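Local coordinates for protein TarM (PDB 4X7R) that belongs to the group 1 glycosyltransferases of the GT-B clan and binds uridine-5'-diphosphate, at residues Ser93-Asn98 / Glu142-Ile147; Val250-Asn255 / Asn292-Glu297. The protein carries 1 engineered substitution. All blocks are in the same frame, centred on the assembly; numbering follows the deposited sequence.

Contact 1: residues Ser93-Asn98 / Glu142-Ile147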
ATOM      1  N   SER A  93       3.763  12.690 -35.643  1.00 57.61           N
ATOM      2  CA  SER A  93       4.561  13.772 -36.232  1.00 60.13           C
ATOM      3  C   SER A  93       3.828  14.436 -37.395  1.00 65.32           C
ATOM      4  O   SER A  93       3.889  15.657 -37.519  1.00 67.04           O
ATOM      5  CB  SER A  93       5.901  13.247 -36.741  1.00 65.60           C
ATOM      6  OG  SER A  93       6.605  12.543 -35.733  1.00 79.35           O
ATOM      7  N   GLU A  94       3.149  13.637 -38.250  1.00 61.39           N
ATOM      8  CA  GLU A  94       2.416  14.143 -39.421  1.00 61.84           C
ATOM      9  C   GLU A  94       1.241  15.022 -39.043  1.00 65.78           C
ATOM     10  O   GLU A  94       0.965  15.988 -39.743  1.00 66.90           O
ATOM     11  CB  GLU A  94       1.950  13.010 -40.354  1.00 62.67           C
ATOM     12  CG  GLU A  94       3.039  12.358 -41.204  1.00 78.83           C
ATOM     13  CD  GLU A  94       3.959  13.251 -42.021  1.00110.49           C
ATOM     14  OE1 GLU A  94       3.475  14.250 -42.603  1.00108.00           O
ATOM     15  OE2 GLU A  94       5.167  12.929 -42.100  1.00108.01           O
ATOM     16  N   ARG A  95       0.560  14.703 -37.929  1.00 61.43           N
ATOM     17  CA  ARG A  95      -0.589  15.457 -37.418  1.00 61.05           C
ATOM     18  C   ARG A  95      -0.173  16.825 -36.880  1.00 67.57           C
ATOM     19  O   ARG A  95      -1.014  17.719 -36.776  1.00 68.77           O
ATOM     20  CB  ARG A  95      -1.335  14.658 -36.341  1.00 56.40           C
ATOM     21  CG  ARG A  95      -1.962  13.379 -36.875  1.00 57.31           C
ATOM     22  CD  ARG A  95      -2.452  12.495 -35.757  1.00 57.42           C
ATOM     23  NE  ARG A  95      -3.660  13.028 -35.131  1.00 57.20           N
ATOM     24  CZ  ARG A  95      -4.378  12.377 -34.225  1.00 66.81           C
ATOM     25  NH1 ARG A  95      -4.015  11.165 -33.827  1.00 57.37           N
ATOM     26  NH2 ARG A  95      -5.462  12.932 -33.707  1.00 57.19           N
ATOM     27  N   LEU A  96       1.115  16.978 -36.524  1.00 64.41           N
ATOM     28  CA  LEU A  96       1.682  18.228 -36.020  1.00 65.78           C
ATOM     29  C   LEU A  96       2.418  18.992 -37.133  1.00 73.33           C
ATOM     30  O   LEU A  96       2.874  20.112 -36.907  1.00 74.28           O
ATOM     31  CB  LEU A  96       2.607  17.963 -34.822  1.00 65.30           C
ATOM     32  CG  LEU A  96       1.934  17.436 -33.548  1.00 67.99           C
ATOM     33  CD1 LEU A  96       2.950  16.806 -32.621  1.00 67.85           C
ATOM     34  CD2 LEU A  96       1.164  18.528 -32.837  1.00 69.05           C
ATOM     35  N   LYS A  97       2.526  18.383 -38.332  1.00 71.24           N
ATOM     36  CA  LYS A  97       3.162  19.005 -39.491  1.00 73.40           C
ATOM     37  C   LYS A  97       2.210  20.071 -40.034  1.00 78.92           C
ATOM     38  O   LYS A  97       0.989  19.864 -40.061  1.00 77.73           O
ATOM     39  CB  LYS A  97       3.499  17.959 -40.568  1.00 75.90           C
ATOM     40  CG  LYS A  97       4.618  18.389 -41.509  1.00 99.10           C
ATOM     41  CD  LYS A  97       4.761  17.442 -42.698  1.00110.12           C
ATOM     42  CE  LYS A  97       5.584  18.051 -43.807  1.00120.01           C
ATOM     43  NZ  LYS A  97       5.765  17.107 -44.940  1.00127.34           N
ATOM     44  N   ASN A  98       2.772  21.216 -40.435  1.00 77.54           N
ATOM     45  CA  ASN A  98       2.031  22.366 -40.953  1.00 79.06           C
ATOM     46  C   ASN A  98       1.074  22.981 -39.905  1.00 81.39           C
ATOM     47  O   ASN A  98      -0.109  23.214 -40.175  1.00 81.70           O
ATOM     48  CB  ASN A  98       1.375  22.079 -42.324  1.00 84.36           C
ATOM     49  CG  ASN A  98       2.365  21.848 -43.453  1.00124.88           C
ATOM     50  OD1 ASN A  98       3.412  22.505 -43.555  1.00124.65           O
ATOM     51  ND2 ASN A  98       2.034  20.930 -44.356  1.00118.00           N
ATOM     52  N   GLU A 142      -8.233  12.670 -28.031  1.00 49.87           N
ATOM     53  CA  GLU A 142      -7.288  11.702 -27.493  1.00 47.01           C
ATOM     54  C   GLU A 142      -6.075  12.254 -26.773  1.00 48.58           C
ATOM     55  O   GLU A 142      -5.702  13.410 -26.955  1.00 49.51           O
ATOM     56  CB  GLU A 142      -6.859  10.705 -28.576  1.00 47.37           C
ATOM     57  CG  GLU A 142      -6.346  11.361 -29.827  1.00 56.66           C
ATOM     58  CD  GLU A 142      -6.449  10.493 -31.059  1.00 72.16           C
ATOM     59  OE1 GLU A 142      -7.290   9.565 -31.087  1.00 69.58           O
ATOM     60  OE2 GLU A 142      -5.686  10.757 -32.010  1.00 64.18           O
ATOM     61  N   ARG A 143      -5.441  11.387 -25.976  1.00 41.44           N
ATOM     62  CA  ARG A 143      -4.212  11.675 -25.264  1.00 40.18           C
ATOM     63  C   ARG A 143      -3.228  10.522 -25.420  1.00 43.65           C
ATOM     64  O   ARG A 143      -3.545   9.395 -25.026  1.00 43.20           O
ATOM     65  CB  ARG A 143      -4.471  11.956 -23.768  1.00 36.81           C
ATOM     66  CG  ARG A 143      -3.200  11.906 -22.903  1.00 44.77           C
ATOM     67  CD  ARG A 143      -3.432  12.299 -21.462  1.00 45.87           C
ATOM     68  NE  ARG A 143      -3.522  13.756 -21.366  1.00 60.62           N
ATOM     69  CZ  ARG A 143      -3.390  14.453 -20.245  1.00 68.04           C
ATOM     70  NH1 ARG A 143      -3.147  13.836 -19.098  1.00 52.62           N
ATOM     71  NH2 ARG A 143      -3.468  15.778 -20.270  1.00 55.83           N
ATOM     72  N   PHE A 144      -2.022  10.826 -25.920  1.00 39.56           N
ATOM     73  CA  PHE A 144      -0.903   9.894 -25.965  1.00 39.54           C
ATOM     74  C   PHE A 144       0.034  10.256 -24.785  1.00 43.36           C
ATOM     75  O   PHE A 144       0.459  11.417 -24.653  1.00 43.13           O
ATOM     76  CB  PHE A 144      -0.139   9.992 -27.299  1.00 41.71           C
ATOM     77  CG  PHE A 144      -0.894   9.463 -28.489  1.00 42.11           C
ATOM     78  CD1 PHE A 144      -1.738  10.292 -29.224  1.00 43.53           C
ATOM     79  CD2 PHE A 144      -0.776   8.128 -28.871  1.00 42.46           C
ATOM     80  CE1 PHE A 144      -2.456   9.795 -30.313  1.00 44.51           C
ATOM     81  CE2 PHE A 144      -1.474   7.639 -29.983  1.00 45.02           C
ATOM     82  CZ  PHE A 144      -2.310   8.475 -30.698  1.00 42.78           C
ATOM     83  N   SER A 145       0.341   9.255 -23.946  1.00 39.04           N
ATOM     84  CA  SER A 145       1.225   9.366 -22.788  1.00 39.65           C
ATOM     85  C   SER A 145       2.550   8.677 -23.082  1.00 45.79           C
ATOM     86  O   SER A 145       2.571   7.538 -23.569  1.00 45.79           O
ATOM     87  CB  SER A 145       0.567   8.778 -21.543  1.00 40.33           C
ATOM     88  OG  SER A 145      -0.662   9.450 -21.322  1.00 47.58           O
ATOM     89  N   PHE A 146       3.649   9.398 -22.817  1.00 44.43           N
ATOM     90  CA  PHE A 146       5.031   8.977 -23.059  1.00 45.12           C
ATOM     91  C   PHE A 146       5.882   9.026 -21.797  1.00 51.82           C
ATOM     92  O   PHE A 146       5.679   9.888 -20.945  1.00 51.80           O
ATOM     93  CB  PHE A 146       5.694   9.900 -24.104  1.00 47.73           C
ATOM     94  CG  PHE A 146       5.005  10.058 -25.440  1.00 48.47           C
ATOM     95  CD1 PHE A 146       3.905  10.900 -25.580  1.00 50.39           C
ATOM     96  CD2 PHE A 146       5.515   9.446 -26.580  1.00 49.77           C
ATOM     97  CE1 PHE A 146       3.273  11.054 -26.813  1.00 51.11           C
ATOM     98  CE2 PHE A 146       4.887   9.604 -27.818  1.00 52.48           C
ATOM     99  CZ  PHE A 146       3.773  10.412 -27.929  1.00 50.45           C
ATOM    100  N   ILE A 147       6.860   8.105 -21.706  1.00 51.55           N
ATOM    101  CA  ILE A 147       7.919   8.021 -20.689  1.00 52.83           C
ATOM    102  C   ILE A 147       9.213   7.834 -21.495  1.00 59.45           C
ATOM    103  O   ILE A 147       9.293   6.904 -22.313  1.00 59.05           O
ATOM    104  CB  ILE A 147       7.717   6.917 -19.637  1.00 55.05           C
ATOM    105  CG1 ILE A 147       6.468   7.196 -18.768  1.00 54.61           C
ATOM    106  CG2 ILE A 147       8.988   6.777 -18.758  1.00 56.79           C
ATOM    107  CD1 ILE A 147       5.963   6.036 -18.006  1.00 59.73           C
TER
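The contact joins helix 86-95 to the long antiparallel sheet of TarM, with Arg95 of the helix reaching Glu142 on strand 139-147 in a salt bridge. The two backbones stay well apart, the CA atoms of Arg95 and Glu142 being 12.5 Å from each other, and the gap is spanned by two long side chains. The Arg95 chain is bent at its third torsion (chi3 73°), which turns the guanidinium out of the line of the aliphatic part and presents its NH1 and NH2 end to the strand. Both nitrogens converge on a single carboxylate oxygen: NH1 of Arg95 lies 2.5 Å from OE2 of Glu142, and NH2 of Arg95 is 2.8 Å from the same OE2. That oxygen sits almost in the guanidinium plane, and neither hydrogen bond is straight, the one from NH2 less so than the one from NH1. The carboxylate itself is turned, its plane 66° from the guanidinium. NH1 meets OE2 nearly along the C-O axis, while NH2 approaches from 42° above the carboxylate plane. OE1 of Glu142 is left 4.6 Å from NH1 of Arg95, so the paired oxygens and nitrogens of a flat, two-to-two salt bridge are absent. Arg95 also has a cation-pi contact with Phe134 on the adjacent strand 129-136, whose side chain touches Glu142 and Phe144 as well. Further along the strand the side chains alternate: Phe144 and Phe146 pack on Ile92 of the helix, whereas Arg143 forms a salt bridge with Asp133. The aromatic layer between helix and sheet thus has the ion pair at its border, where Phe144 turns its ring edge to the arginine, with CE1 of Phe144 4.1 Å from NH1 of Arg95.

Contact 2: residues Val250-Asn255 / Asn292-Glu297. With 3YW ((2S)-2,3-dihydroxypropyl 2-acetamido-2-deoxy-alpha-D-glucopyranoside), chain F.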
ATOM      1  N   VAL A 250      -6.967  -5.616   8.675  1.00 30.59           N
ATOM      2  CA  VAL A 250      -7.613  -4.512   9.411  1.00 31.46           C
ATOM      3  C   VAL A 250      -8.717  -4.987  10.360  1.00 35.34           C
ATOM      4  O   VAL A 250      -9.200  -6.111  10.257  1.00 35.65           O
ATOM      5  CB  VAL A 250      -8.199  -3.471   8.391  1.00 35.57           C
ATOM      6  CG1 VAL A 250      -7.122  -2.905   7.448  1.00 35.03           C
ATOM      7  CG2 VAL A 250      -9.323  -4.093   7.555  1.00 35.19           C
ATOM      8  N   ASN A 251      -9.188  -4.078  11.197  1.00 32.46           N
ATOM      9  CA  ASN A 251     -10.370  -4.315  11.992  1.00 33.70           C
ATOM     10  C   ASN A 251     -11.515  -4.377  10.936  1.00 40.16           C
ATOM     11  O   ASN A 251     -11.640  -3.475  10.094  1.00 39.20           O
ATOM     12  CB  ASN A 251     -10.576  -3.168  13.004  1.00 34.09           C
ATOM     13  CG  ASN A 251     -11.734  -3.383  13.947  1.00 44.99           C
ATOM     14  OD1 ASN A 251     -12.758  -3.959  13.574  1.00 36.13           O
ATOM     15  ND2 ASN A 251     -11.617  -2.910  15.190  1.00 33.48           N
ATOM     16  N   HIS A 252     -12.278  -5.493  10.930  1.00 35.43           N
ATOM     17  CA  HIS A 252     -13.332  -5.763   9.954  1.00 32.82           C
ATOM     18  C   HIS A 252     -14.588  -4.883  10.141  1.00 41.24           C
ATOM     19  O   HIS A 252     -15.474  -4.891   9.288  1.00 40.80           O
ATOM     20  CB  HIS A 252     -13.680  -7.248   9.953  1.00 31.27           C
ATOM     21  CG  HIS A 252     -14.215  -7.712  11.277  1.00 33.89           C
ATOM     22  ND1 HIS A 252     -13.430  -7.669  12.431  1.00 34.82           N
ATOM     23  CD2 HIS A 252     -15.438  -8.194  11.594  1.00 34.82           C
ATOM     24  CE1 HIS A 252     -14.214  -8.104  13.406  1.00 34.02           C
ATOM     25  NE2 HIS A 252     -15.432  -8.436  12.948  1.00 34.68           N
ATOM     26  N   HIS A 253     -14.679  -4.133  11.237  1.00 41.33           N
ATOM     27  CA  HIS A 253     -15.819  -3.238  11.400  1.00 44.20           C
ATOM     28  C   HIS A 253     -15.539  -1.966  10.601  1.00 50.81           C
ATOM     29  O   HIS A 253     -14.364  -1.590  10.407  1.00 49.16           O
ATOM     30  CB  HIS A 253     -16.041  -2.838  12.866  1.00 45.99           C
ATOM     31  CG  HIS A 253     -16.341  -3.975  13.778  1.00 49.71           C
ATOM     32  ND1 HIS A 253     -15.317  -4.693  14.405  1.00 50.82           N
ATOM     33  CD2 HIS A 253     -17.535  -4.422  14.235  1.00 52.89           C
ATOM     34  CE1 HIS A 253     -15.919  -5.581  15.184  1.00 50.93           C
ATOM     35  NE2 HIS A 253     -17.254  -5.456  15.120  1.00 52.78           N
ATOM     36  N   GLU A 254     -16.615  -1.293  10.163  1.00 50.31           N
ATOM     37  CA  GLU A 254     -16.511  -0.015   9.471  1.00 51.24           C
ATOM     38  C   GLU A 254     -15.945   1.026  10.443  1.00 55.77           C
ATOM     39  O   GLU A 254     -16.326   1.072  11.623  1.00 54.76           O
ATOM     40  CB  GLU A 254     -17.879   0.448   8.935  1.00 53.89           C
ATOM     41  CG  GLU A 254     -18.207  -0.113   7.563  1.00 66.94           C
ATOM     42  CD  GLU A 254     -17.647   0.628   6.365  1.00 89.83           C
ATOM     43  OE1 GLU A 254     -16.420   0.874   6.314  1.00 80.70           O
ATOM     44  OE2 GLU A 254     -18.441   0.920   5.445  1.00 95.52           O
ATOM     45  N   ASN A 255     -14.971   1.793   9.949  1.00 54.42           N
ATOM     46  CA  ASN A 255     -14.296   2.856  10.688  1.00 55.99           C
ATOM     47  C   ASN A 255     -15.246   3.998  10.847  1.00 64.54           C
ATOM     48  O   ASN A 255     -16.072   4.218   9.959  1.00 66.07           O
ATOM     49  CB  ASN A 255     -13.066   3.337   9.922  1.00 56.62           C
ATOM     50  CG  ASN A 255     -12.083   2.232   9.607  1.00 65.74           C
ATOM     51  OD1 ASN A 255     -11.846   1.314  10.405  1.00 53.84           O
ATOM     52  ND2 ASN A 255     -11.460   2.327   8.447  1.00 49.76           N
ATOM     53  N   ASN A 292     -17.970 -15.293  16.590  1.00 42.30           N
ATOM     54  CA  ASN A 292     -19.194 -14.983  17.326  1.00 43.20           C
ATOM     55  C   ASN A 292     -20.238 -14.317  16.470  1.00 49.88           C
ATOM     56  O   ASN A 292     -21.407 -14.674  16.597  1.00 51.30           O
ATOM     57  CB  ASN A 292     -18.913 -14.187  18.602  1.00 40.21           C
ATOM     58  CG  ASN A 292     -18.071 -14.931  19.603  1.00 51.93           C
ATOM     59  OD1 ASN A 292     -18.102 -16.160  19.677  1.00 53.72           O
ATOM     60  ND2 ASN A 292     -17.264 -14.206  20.390  1.00 44.56           N
ATOM     61  N   GLN A 293     -19.802 -13.407  15.558  1.00 47.11           N
ATOM     62  CA  GLN A 293     -20.597 -12.600  14.627  1.00 47.55           C
ATOM     63  C   GLN A 293     -21.008 -13.297  13.320  1.00 53.53           C
ATOM     64  O   GLN A 293     -22.020 -12.894  12.744  1.00 55.47           O
ATOM     65  CB  GLN A 293     -19.790 -11.347  14.225  1.00 48.01           C
ATOM     66  CG  GLN A 293     -19.783 -10.186  15.227  1.00 60.74           C
ATOM     67  CD  GLN A 293     -18.563  -9.262  15.137  1.00 65.95           C
ATOM     68  OE1 GLN A 293     -17.515  -9.554  14.486  1.00 45.69           O
ATOM     69  NE2 GLN A 293     -18.665  -8.128  15.847  1.00 53.05           N
ATOM     70  N   PHE A 294     -20.181 -14.235  12.781  1.00 48.07           N
ATOM     71  CA  PHE A 294     -20.410 -14.877  11.469  1.00 47.75           C
ATOM     72  C   PHE A 294     -20.587 -16.403  11.523  1.00 56.51           C
ATOM     73  O   PHE A 294     -20.039 -17.060  12.416  1.00 57.02           O
ATOM     74  CB  PHE A 294     -19.263 -14.508  10.500  1.00 47.45           C
ATOM     75  CG  PHE A 294     -19.173 -13.034  10.160  1.00 48.15           C
ATOM     76  CD1 PHE A 294     -18.414 -12.162  10.944  1.00 48.53           C
ATOM     77  CD2 PHE A 294     -19.836 -12.518   9.045  1.00 50.80           C
ATOM     78  CE1 PHE A 294     -18.344 -10.796  10.642  1.00 49.67           C
ATOM     79  CE2 PHE A 294     -19.761 -11.149   8.736  1.00 54.15           C
ATOM     80  CZ  PHE A 294     -19.016 -10.297   9.535  1.00 52.02           C
ATOM     81  N   ASP A 295     -21.332 -16.968  10.545  1.00 57.80           N
ATOM     82  CA  ASP A 295     -21.556 -18.422  10.427  1.00 61.00           C
ATOM     83  C   ASP A 295     -20.449 -19.078   9.552  1.00 66.10           C
ATOM     84  O   ASP A 295     -20.735 -19.581   8.450  1.00 66.69           O
ATOM     85  CB  ASP A 295     -22.971 -18.746   9.874  1.00 65.23           C
ATOM     86  CG  ASP A 295     -23.333 -20.235   9.877  1.00 83.58           C
ATOM     87  OD1 ASP A 295     -22.749 -20.991  10.688  1.00 85.33           O
ATOM     88  OD2 ASP A 295     -24.191 -20.644   9.058  1.00 93.00           O
ATOM     89  N   VAL A 296     -19.180 -19.030  10.045  1.00 59.90           N
ATOM     90  CA  VAL A 296     -17.984 -19.579   9.385  1.00 57.68           C
ATOM     91  C   VAL A 296     -17.049 -20.212  10.416  1.00 55.98           C
ATOM     92  O   VAL A 296     -17.097 -19.835  11.578  1.00 54.16           O
ATOM     93  CB  VAL A 296     -17.232 -18.558   8.484  1.00 61.33           C
ATOM     94  CG1 VAL A 296     -17.980 -18.304   7.186  1.00 61.63           C
ATOM     95  CG2 VAL A 296     -16.912 -17.251   9.222  1.00 60.59           C
ATOM     96  N   GLU A 297     -16.210 -21.170   9.998  1.00 51.44           N
ATOM     97  CA  GLU A 297     -15.274 -21.842  10.904  1.00 50.78           C
ATOM     98  C   GLU A 297     -13.796 -21.600  10.557  1.00 51.74           C
ATOM     99  O   GLU A 297     -12.975 -21.468  11.475  1.00 51.13           O
ATOM    100  CB  GLU A 297     -15.572 -23.347  10.953  1.00 53.86           C
ATOM    101  CG  GLU A 297     -16.754 -23.703  11.848  1.00 70.87           C
ATOM    102  CD  GLU A 297     -17.325 -25.100  11.692  1.00103.77           C
ATOM    103  OE1 GLU A 297     -16.978 -25.785  10.701  1.00104.83           O
ATOM    104  OE2 GLU A 297     -18.160 -25.495  12.539  1.00104.55           O
TER
HETATM  105  O3A 3YW F 503      -6.277  -1.324   4.111  0.75 57.69           O
HETATM  106  C4A 3YW F 503      -3.028  -2.268   5.722  0.75 53.29           C
HETATM  107  C5A 3YW F 503      -4.265  -1.459   5.415  0.75 54.48           C
HETATM  108  O5  3YW F 503      -1.928  -4.180   7.865  0.75 49.54           O
HETATM  109  C6A 3YW F 503      -5.174  -2.156   4.433  0.75 55.48           C
HETATM  110  C5  3YW F 503      -0.827  -4.160   8.784  0.75 42.66           C
HETATM  111  C6  3YW F 503       0.040  -5.347   8.440  0.75 38.95           C
HETATM  112  C4  3YW F 503      -1.381  -4.164  10.207  0.75 41.85           C
HETATM  113  O6  3YW F 503      -0.671  -6.572   8.541  0.75 36.01           O
HETATM  114  C3  3YW F 503      -2.122  -2.851  10.435  0.75 44.50           C
HETATM  115  O4  3YW F 503      -0.317  -4.263  11.147  0.75 37.23           O
HETATM  116  O3  3YW F 503      -2.695  -2.789  11.741  0.75 39.03           O
HETATM  117  O7  3YW F 503      -5.657  -1.604  10.163  0.75 55.73           O
HETATM  118  C7  3YW F 503      -4.784  -0.811   9.825  0.75 54.03           C
HETATM  119  C8  3YW F 503      -4.984   0.673   9.906  0.75 53.39           C
HETATM  120  N2  3YW F 503      -3.597  -1.215   9.371  0.75 51.74           N
HETATM  121  C2  3YW F 503      -3.182  -2.609   9.360  0.75 48.39           C
HETATM  122  C1  3YW F 503      -2.802  -3.058   7.937  0.75 51.40           C
HETATM  123  O1  3YW F 503      -2.498  -2.038   7.029  0.75 51.03           O
HETATM  124  O2  3YW F 503      -3.869  -0.192   4.892  0.75 55.13           O
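The amide of Gln293 meets the edges of His252 and His253, its plane turned steeply from both imidazoles. ND1 of His253 lies 3.7 Å above one face of the His252 ring, displaced from the ring centre, and Phe262 also meets His252, with the ring planes nearly parallel. A chi1 of 62° places the His252 ring between its backbone N and carbonyl carbon, from where NE2 of His252 donates to OE1 of Gln293 over 2.8 Å, almost straight (176°) and close to the imidazole plane. NE2 of Gln293 gives a more bent bond (142°) of 3.1 Å to NE2 of His253. Phe294 adds a ring edge, its CE1 4.0 Å from CD2 of His252. From the far side OD1 of Asn251 fixes the rotation of His253, accepting from its ND1 at 2.8 Å and its backbone N at 3.0 Å, the latter closing an Asx turn. ND1 of His252 is hydrogen-bonded to NE2 of Gln286, which holds that ring too. On the same loop CG1 of Val250 lies 3.3 Å from O7 of 3YW. The arrangement ties the end of helix 284-293 to the loop after strand 243-247, beside one of the two Rossmann-like sheets of the GT-B fold.

How the contacts relate
Contact 1 and contact 2 lie on opposite sides of the chain's centre, 52 Å apart between centres and about 30 Å between nearest atoms. They follow one another along the chain and differ in setting: contact 1 includes a strand of the antiparallel sheet, whereas contact 2 joins a loop and a helix end beside the seven-stranded parallel sheet. Contact 2 is the one tied to a ligand pocket: its Val250 belongs to the pocket of 3YW, and neighbouring His249 is hydrogen-bonded to that ligand. Contact 1, its centre 34 Å from that of the chain, is a salt bridge between a helix and a strand of the outlying sheet.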